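Local coordinates for putative uncharacterized protein lp_3323 (Lactobacillus plantarum, PDB 3DC7), which is of unknown function but belongs to the GDSL-like lipase/acylhydrolase family of SGNH hydrolases and so probably cleaves ester bonds, at residues Gly102-Cys107 and Thr170-Val175; Ala137-Ser142 and Phe148-Asn153; Met186-Pro191 and Ile196-Thr201. All blocks are in the same frame, centred on the assembly; numbering follows the deposited sequence.

Interaction 1: Gly102-Cys107 and Thr170-Val175; sequences GQYGDC and TADYGV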
loop_
_atom_site.group_PDB
_atom_site.type_symbol
_atom_site.label_atom_id
_atom_site.label_comp_id
_atom_site.label_asym_id
_atom_site.label_seq_id
_atom_site.Cartn_x
_atom_site.Cartn_y
_atom_site.Cartn_z
ATOM N N GLY A 102 19.242 -13.445 6.954
ATOM C CA GLY A 102 18.579 -14.722 6.927
ATOM C C GLY A 102 17.633 -14.789 5.750
ATOM O O GLY A 102 17.766 -14.041 4.784
ATOM N N GLN A 103 16.661 -15.681 5.858
ATOM C CA GLN A 103 15.801 -16.057 4.751
ATOM C C GLN A 103 14.376 -16.229 5.290
ATOM O O GLN A 103 14.168 -16.641 6.437
ATOM C CB GLN A 103 16.332 -17.372 4.167
ATOM C CG GLN A 103 15.791 -17.750 2.818
ATOM C CD GLN A 103 16.608 -18.845 2.131
ATOM O OE1 GLN A 103 17.839 -18.936 2.295
ATOM N NE2 GLN A 103 15.925 -19.674 1.341
ATOM N N TYR A 104 13.396 -15.889 4.463
ATOM C CA TYR A 104 11.994 -16.066 4.817
ATOM C C TYR A 104 11.749 -17.530 5.222
ATOM O O TYR A 104 12.075 -18.450 4.483
ATOM C CB TYR A 104 11.116 -15.638 3.637
ATOM C CG TYR A 104 9.636 -15.789 3.865
ATOM C CD1 TYR A 104 8.926 -16.828 3.263
ATOM C CD2 TYR A 104 8.943 -14.895 4.667
ATOM C CE1 TYR A 104 7.551 -16.975 3.457
ATOM C CE2 TYR A 104 7.570 -15.029 4.876
ATOM C CZ TYR A 104 6.883 -16.078 4.264
ATOM O OH TYR A 104 5.527 -16.230 4.460
ATOM N N GLY A 105 11.219 -17.738 6.421
ATOM C CA GLY A 105 11.062 -19.091 6.948
ATOM C C GLY A 105 11.976 -19.408 8.123
ATOM O O GLY A 105 11.746 -20.387 8.834
ATOM N N ASP A 106 13.019 -18.603 8.329
ATOM C CA ASP A 106 13.859 -18.753 9.525
ATOM C C ASP A 106 13.030 -18.439 10.762
ATOM O O ASP A 106 12.173 -17.548 10.728
ATOM C CB ASP A 106 15.073 -17.818 9.480
ATOM C CG ASP A 106 16.092 -18.226 8.437
ATOM O OD1 ASP A 106 16.060 -19.385 7.974
ATOM O OD2 ASP A 106 16.928 -17.373 8.080
ATOM N N CYS A 107 13.277 -19.163 11.847
ATOM C CA CYS A 107 12.470 -18.978 13.052
ATOM C C CYS A 107 13.255 -18.789 14.350
ATOM O O CYS A 107 12.701 -18.935 15.451
ATOM C CB CYS A 107 11.416 -20.083 13.191
ATOM S SG CYS A 107 12.027 -21.724 12.962
ATOM N N THR A 170 5.524 -8.991 8.545
ATOM C CA THR A 170 4.335 -8.375 9.166
ATOM C C THR A 170 3.043 -8.853 8.512
ATOM O O THR A 170 2.047 -9.061 9.201
ATOM C CB THR A 170 4.367 -6.844 9.204
ATOM O OG1 THR A 170 4.590 -6.326 7.893
ATOM C CG2 THR A 170 5.453 -6.365 10.116
ATOM N N ALA A 171 3.092 -9.046 7.187
ATOM C CA ALA A 171 1.971 -9.536 6.401
ATOM C C ALA A 171 1.443 -10.865 6.912
ATOM O O ALA A 171 0.233 -11.036 7.058
ATOM C CB ALA A 171 2.350 -9.645 4.935
ATOM N N ASP A 172 2.351 -11.793 7.199
ATOM C CA ASP A 172 1.984 -13.121 7.690
ATOM C C ASP A 172 1.291 -13.148 9.063
ATOM O O ASP A 172 0.682 -14.149 9.438
ATOM C CB ASP A 172 3.216 -14.012 7.728
ATOM C CG ASP A 172 3.669 -14.433 6.354
ATOM O OD1 ASP A 172 2.859 -14.424 5.396
ATOM O OD2 ASP A 172 4.859 -14.782 6.235
ATOM N N TYR A 173 1.370 -12.049 9.798
ATOM C CA TYR A 173 0.763 -11.982 11.115
ATOM C C TYR A 173 -0.364 -10.981 11.159
ATOM O O TYR A 173 -0.994 -10.794 12.194
ATOM C CB TYR A 173 1.833 -11.677 12.167
ATOM C CG TYR A 173 2.750 -12.849 12.377
ATOM C CD1 TYR A 173 3.827 -13.091 11.504
ATOM C CD2 TYR A 173 2.522 -13.745 13.413
ATOM C CE1 TYR A 173 4.666 -14.191 11.676
ATOM C CE2 TYR A 173 3.351 -14.840 13.596
ATOM C CZ TYR A 173 4.417 -15.056 12.725
ATOM O OH TYR A 173 5.226 -16.141 12.923
ATOM N N GLY A 174 -0.620 -10.352 10.014
ATOM C CA GLY A 174 -1.701 -9.386 9.870
ATOM C C GLY A 174 -1.412 -8.027 10.465
ATOM O O GLY A 174 -2.326 -7.218 10.634
ATOM N N VAL A 175 -0.142 -7.766 10.767
ATOM C CA VAL A 175 0.247 -6.534 11.434
ATOM C C VAL A 175 0.506 -5.407 10.438
ATOM O O VAL A 175 1.424 -5.507 9.639
ATOM C CB VAL A 175 1.523 -6.731 12.316
ATOM C CG1 VAL A 175 1.954 -5.394 12.932
ATOM C CG2 VAL A 175 1.261 -7.757 13.385
#

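Interaction 2: Ala137-Ser142 and Phe148-Asn153; sequences AIHIGS and FSAVTN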
loop_
_atom_site.group_PDB
_atom_site.type_symbol
_atom_site.label_atom_id
_atom_site.label_comp_id
_atom_site.label_asym_id
_atom_site.label_seq_id
_atom_site.Cartn_x
_atom_site.Cartn_y
_atom_site.Cartn_z
ATOM N N ALA A 137 12.342 2.417 9.323
ATOM C CA ALA A 137 13.018 3.714 9.255
ATOM C C ALA A 137 13.221 4.298 7.870
ATOM O O ALA A 137 13.221 3.596 6.866
ATOM C CB ALA A 137 14.357 3.634 9.969
ATOM N N ILE A 138 13.400 5.614 7.855
ATOM C CA ILE A 138 13.862 6.387 6.701
ATOM C C ILE A 138 15.181 5.825 6.131
ATOM O O ILE A 138 16.021 5.295 6.882
ATOM C CB ILE A 138 14.018 7.872 7.118
ATOM C CG1 ILE A 138 12.652 8.422 7.553
ATOM C CG2 ILE A 138 14.617 8.740 5.983
ATOM C CD1 ILE A 138 12.733 9.443 8.642
ATOM N N HIS A 139 15.319 5.910 4.805
ATOM C CA HIS A 139 16.568 5.611 4.097
ATOM C C HIS A 139 17.672 6.460 4.718
ATOM O O HIS A 139 17.566 7.684 4.757
ATOM C CB HIS A 139 16.432 5.947 2.599
ATOM C CG HIS A 139 17.464 5.295 1.724
ATOM N ND1 HIS A 139 18.819 5.348 1.989
ATOM C CD2 HIS A 139 17.341 4.590 0.575
ATOM C CE1 HIS A 139 19.482 4.687 1.055
ATOM N NE2 HIS A 139 18.609 4.222 0.182
ATOM N N ILE A 140 18.713 5.811 5.225
ATOM C CA ILE A 140 19.779 6.537 5.913
ATOM C C ILE A 140 20.886 6.958 4.956
ATOM O O ILE A 140 20.981 6.442 3.845
ATOM C CB ILE A 140 20.380 5.724 7.095
ATOM C CG1 ILE A 140 21.155 4.504 6.579
ATOM C CG2 ILE A 140 19.290 5.357 8.116
ATOM C CD1 ILE A 140 21.873 3.726 7.639
ATOM N N GLY A 141 21.712 7.903 5.393
ATOM C CA GLY A 141 22.871 8.356 4.623
ATOM C C GLY A 141 24.122 7.597 5.019
ATOM O O GLY A 141 24.031 6.519 5.616
ATOM N N SER A 142 25.284 8.164 4.702
ATOM C CA SER A 142 26.566 7.476 4.862
ATOM C C SER A 142 27.522 8.130 5.861
ATOM O O SER A 142 28.698 7.776 5.921
ATOM C CB SER A 142 27.262 7.361 3.505
ATOM O OG SER A 142 26.725 6.287 2.755
ATOM N N PHE A 148 26.861 1.895 8.647
ATOM C CA PHE A 148 25.679 2.695 8.379
ATOM C C PHE A 148 25.866 3.457 7.070
ATOM O O PHE A 148 26.397 4.560 7.052
ATOM C CB PHE A 148 25.399 3.650 9.540
ATOM C CG PHE A 148 24.808 2.986 10.744
ATOM C CD1 PHE A 148 25.628 2.487 11.754
ATOM C CD2 PHE A 148 23.430 2.875 10.883
ATOM C CE1 PHE A 148 25.081 1.880 12.882
ATOM C CE2 PHE A 148 22.871 2.269 12.001
ATOM C CZ PHE A 148 23.702 1.769 13.007
ATOM N N SER A 149 25.428 2.854 5.974
ATOM C CA SER A 149 25.737 3.370 4.638
ATOM C C SER A 149 24.468 3.594 3.812
ATOM O O SER A 149 23.440 2.943 4.028
ATOM C CB SER A 149 26.722 2.406 3.938
ATOM O OG SER A 149 26.825 2.599 2.537
ATOM N N ALA A 150 24.542 4.523 2.867
ATOM C CA ALA A 150 23.438 4.760 1.952
ATOM C C ALA A 150 23.337 3.649 0.895
ATOM O O ALA A 150 22.343 3.560 0.170
ATOM C CB ALA A 150 23.584 6.130 1.300
ATOM N N VAL A 151 24.355 2.791 0.837
ATOM C CA VAL A 151 24.502 1.797 -0.230
ATOM C C VAL A 151 24.270 0.349 0.268
ATOM O O VAL A 151 23.197 -0.218 0.028
ATOM C CB VAL A 151 25.895 1.934 -0.948
ATOM C CG1 VAL A 151 26.011 0.965 -2.114
ATOM C CG2 VAL A 151 26.126 3.359 -1.438
ATOM N N THR A 152 25.274 -0.230 0.941
ATOM C CA THR A 152 25.211 -1.583 1.505
ATOM C C THR A 152 25.877 -1.598 2.894
ATOM O O THR A 152 26.692 -0.733 3.192
ATOM C CB THR A 152 25.924 -2.627 0.593
ATOM O OG1 THR A 152 27.143 -2.069 0.083
ATOM C CG2 THR A 152 25.052 -3.034 -0.601
ATOM N N ASN A 153 25.508 -2.555 3.746
ATOM C CA ASN A 153 26.169 -2.733 5.049
ATOM C C ASN A 153 27.366 -3.689 4.930
ATOM O O ASN A 153 27.685 -4.118 3.836
ATOM C CB ASN A 153 25.170 -3.206 6.119
ATOM C CG ASN A 153 24.646 -4.619 5.873
ATOM O OD1 ASN A 153 25.133 -5.347 4.997
ATOM N ND2 ASN A 153 23.646 -5.015 6.656
#

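Interaction 3: Met186-Pro191 and Ile196-Thr201; sequences MTFAIP and IYSVDT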
loop_
_atom_site.group_PDB
_atom_site.type_symbol
_atom_site.label_atom_id
_atom_site.label_comp_id
_atom_site.label_asym_id
_atom_site.label_seq_id
_atom_site.Cartn_x
_atom_site.Cartn_y
_atom_site.Cartn_z
HETATM N N MSE A 186 11.134 11.935 2.515
HETATM C CA MSE A 186 12.551 12.311 2.607
HETATM C C MSE A 186 13.469 11.097 2.669
HETATM O O MSE A 186 13.042 9.994 3.011
HETATM C CB MSE A 186 12.793 13.177 3.849
HETATM C CG MSE A 186 12.585 12.447 5.169
HETATM SE SE MSE A 186 12.213 13.604 6.718
HETATM C CE MSE A 186 10.834 14.753 5.909
ATOM N N THR A 187 14.735 11.317 2.326
ATOM C CA THR A 187 15.791 10.330 2.513
ATOM C C THR A 187 17.027 11.034 3.062
ATOM O O THR A 187 17.396 12.110 2.580
ATOM C CB THR A 187 16.104 9.556 1.194
ATOM O OG1 THR A 187 17.334 8.835 1.316
ATOM C CG2 THR A 187 16.204 10.507 -0.008
ATOM N N PHE A 188 17.661 10.452 4.077
ATOM C CA PHE A 188 18.900 11.036 4.627
ATOM C C PHE A 188 20.135 10.822 3.740
ATOM O O PHE A 188 21.199 11.398 3.991
ATOM C CB PHE A 188 19.159 10.561 6.063
ATOM C CG PHE A 188 18.062 10.937 7.039
ATOM C CD1 PHE A 188 17.180 11.978 6.763
ATOM C CD2 PHE A 188 17.931 10.267 8.244
ATOM C CE1 PHE A 188 16.167 12.319 7.658
ATOM C CE2 PHE A 188 16.934 10.612 9.151
ATOM C CZ PHE A 188 16.041 11.639 8.849
ATOM N N ALA A 189 19.982 10.010 2.694
ATOM C CA ALA A 189 21.019 9.839 1.665
ATOM C C ALA A 189 21.176 11.067 0.749
ATOM O O ALA A 189 22.095 11.124 -0.073
ATOM C CB ALA A 189 20.727 8.608 0.842
ATOM N N ILE A 190 20.264 12.029 0.868
ATOM C CA ILE A 190 20.422 13.315 0.187
ATOM C C ILE A 190 20.767 14.373 1.231
ATOM O O ILE A 190 20.000 14.576 2.183
ATOM C CB ILE A 190 19.169 13.707 -0.662
ATOM C CG1 ILE A 190 19.226 13.029 -2.019
ATOM C CG2 ILE A 190 19.121 15.182 -0.938
ATOM C CD1 ILE A 190 18.263 11.949 -2.162
ATOM N N PRO A 191 21.961 14.993 1.096
ATOM C CA PRO A 191 22.503 15.989 2.027
ATOM C C PRO A 191 21.535 17.122 2.364
ATOM O O PRO A 191 21.368 17.438 3.543
ATOM C CB PRO A 191 23.735 16.520 1.287
ATOM C CG PRO A 191 24.202 15.335 0.496
ATOM C CD PRO A 191 22.913 14.701 0.001
ATOM N N ILE A 196 18.439 19.108 6.985
ATOM C CA ILE A 196 17.228 19.724 7.537
ATOM C C ILE A 196 16.533 18.843 8.571
ATOM O O ILE A 196 16.018 19.348 9.574
ATOM C CB ILE A 196 16.233 20.119 6.404
ATOM C CG1 ILE A 196 16.843 21.241 5.560
ATOM C CG2 ILE A 196 14.885 20.565 6.980
ATOM C CD1 ILE A 196 15.920 21.756 4.448
ATOM N N TYR A 197 16.526 17.532 8.322
ATOM C CA TYR A 197 15.691 16.598 9.097
ATOM C C TYR A 197 16.426 15.585 9.969
ATOM O O TYR A 197 15.789 14.860 10.737
ATOM C CB TYR A 197 14.754 15.838 8.158
ATOM C CG TYR A 197 13.761 16.732 7.471
ATOM C CD1 TYR A 197 12.782 17.406 8.202
ATOM C CD2 TYR A 197 13.795 16.905 6.084
ATOM C CE1 TYR A 197 11.855 18.234 7.571
ATOM C CE2 TYR A 197 12.874 17.722 5.449
ATOM C CZ TYR A 197 11.903 18.383 6.201
ATOM O OH TYR A 197 10.990 19.207 5.581
ATOM N N SER A 198 17.748 15.527 9.842
ATOM C CA SER A 198 18.529 14.562 10.585
ATOM C C SER A 198 19.644 15.246 11.341
ATOM O O SER A 198 20.091 16.331 10.968
ATOM C CB SER A 198 19.126 13.494 9.664
ATOM O OG SER A 198 20.352 13.944 9.112
ATOM N N VAL A 199 20.103 14.583 12.395
ATOM C CA VAL A 199 21.283 15.027 13.137
ATOM C C VAL A 199 22.580 14.658 12.385
ATOM O O VAL A 199 23.528 15.447 12.354
ATOM C CB VAL A 199 21.288 14.444 14.598
ATOM C CG1 VAL A 199 22.540 14.884 15.378
ATOM C CG2 VAL A 199 20.040 14.867 15.355
ATOM N N ASP A 200 22.598 13.491 11.736
ATOM C CA ASP A 200 23.853 12.844 11.345
ATOM C C ASP A 200 23.679 11.851 10.191
ATOM O O ASP A 200 24.514 10.940 10.009
ATOM C CB ASP A 200 24.401 12.088 12.565
ATOM C CG ASP A 200 23.360 11.159 13.176
ATOM O OD1 ASP A 200 22.368 10.834 12.479
ATOM O OD2 ASP A 200 23.517 10.760 14.345
ATOM N N THR A 201 22.594 12.024 9.431
ATOM C CA THR A 201 22.157 11.113 8.351
ATOM C C THR A 201 21.590 9.774 8.818
ATOM O O THR A 201 21.343 8.897 7.994
ATOM C CB THR A 201 23.212 10.866 7.223
ATOM O OG1 THR A 201 24.144 9.843 7.621
ATOM C CG2 THR A 201 23.939 12.157 6.821
#

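Interaction 1: Gly102-Cys107 and Thr170-Val175
Tyr104 holds CG anti to its own backbone nitrogen (chi1 179°), which sends the ring straight out of its loop, while Asp172 turns CG away from its carbonyl carbon (chi1 -73°), so that ring and carboxylate approach from opposite directions. The contact ties a type II beta turn, Gln103 to Asp106, to the C-terminal end of helix 159-173 on the surface of the SGNH-hydrolase alpha/beta fold. Tyr104 OH donates to Asp172 OD2 in a hydrogen bond modelled as very short, 2.4 Å. OD2 lies in the plane of the phenol ring, at its edge, yet the carboxylate is twisted 48° from that plane. Tyrosine suits the place because it is long enough to span two backbones whose nearest CA atoms, those of Tyr104 and Asp172, are 10.8 Å apart. The other carboxylate oxygen, OD1, bonds to Tyr181 OH of the second subunit, and Tyr104 packs on Arg158 of that subunit, so the pair borders an interface. Each segment also fixes its own shape. Gly105 fits the third position of the turn, where its positive phi would jam a side chain against the preceding carbonyl, and Asp106 OD2 receives Gln103 N at 2.8 Å from above the carboxylate plane. Gly174, also with positive phi, ends the helix in a Schellman motif: Val175 N bonds to Thr170 O and Gly174 N to Ala171 O.

Interaction 2: Ala137-Ser142 and Phe148-Asn153
The backbone from His139 to Ser142 runs at 109° to that from Phe148 to Ala150, and the two come closest at Ser142 and Ser149, whose CA atoms are 4.2 Å apart. The CA atoms of Gly141 and Ala150 approach to 4.5 Å in the same crossing. Ser142 OG accepts the backbone N-H of Ala150 at 2.8 Å in a nearly straight bond (170° at the hydrogen) and also touches the Ala150 methyl. Nearby, the CA of Ala150 makes a C-H...O contact with Ile140 O at 3.5 Å. On the buried side, Ile140 CD1 meets the edge of the Phe148 ring at CD2, 3.7 Å away, the two apolar side chains crossing obliquely. His139, with CG anti to its backbone nitrogen (chi1 -162°), swings its ring forward over the next peptide: ND1 donates to Ile140 O at 3.1 Å, the acceptor almost in the ring plane, while CE1 presents the ring edge to Ala150 O at 3.2 Å. A leucine in place of His139 would probably leave Ile140 O without its imidazole donor and Ala150 O without the C-H edge it faces. Ser149 OG accepts from Val151 N, closing an ST turn. The two segments belong to one long loop that follows strand 132-136, at the C-terminal ends of the parallel strands, where SGNH hydrolases typically build their active site.

Interaction 3: Met186-Pro191 and Ile196-Thr201
Two CH-pi contacts carry this buried packing of Met186 and Phe188 against Tyr197 and Ser198. Met186, present as selenomethionine, sets its methyl CE over the centre of the Tyr197 ring, 3.6 Å from the centroid, with SE on the same face in a Met-aromatic contact; the bend at chi3 (47°) folds the methyl over the ring. Ile196 CG2 covers the opposite face, so the ring is sandwiched. In the second, Ser198 CB stands almost on the normal of the Phe188 ring, 3.5 Å from its centroid. A small side chain suits the spot, since the ring can lie close to the backbone.

Apolar and edge contacts complete the fit: Phe188 CE1 touches Tyr197 CB at 3.8 Å, and Thr201 O sits at the edge of the Phe188 ring, 3.4 Å from CB.

The polar atoms are engaged locally and by neighbours. Ser198 OG bonds Ala194 O and accepts Thr201 N at 3.0 Å, an ST motif, while Thr201 OG1 donates to Asp200 O at 2.7 Å and bonds Asp143 N. Thr187 OG1 forms an ST turn with Ala189 N. Asp200 to His203 reads as the DxxH pattern of block V, which in SGNH relatives supplies the catalytic aspartate and histidine.

In the fold
Interactions 2 and 3 form one continuous unit, their centres 10 Å apart: His139 O pairs with Phe188 N at 2.9 Å and Gly141 N with Thr201 O at 2.8 Å, so that residues 137-142 bind both segments of interaction 3. This places the long loop beside the DxxH stretch, consistent with a shared active-site rim. The side chains of His139 and Met186 each lie about 13 Å from the bound sodium ion. Interaction 1 lies on the opposite side of the chain's centre from interaction 3, with centres 30 Å apart. Across the trimer they nevertheless meet, because Tyr173 packs on Ile190 of a neighbouring subunit.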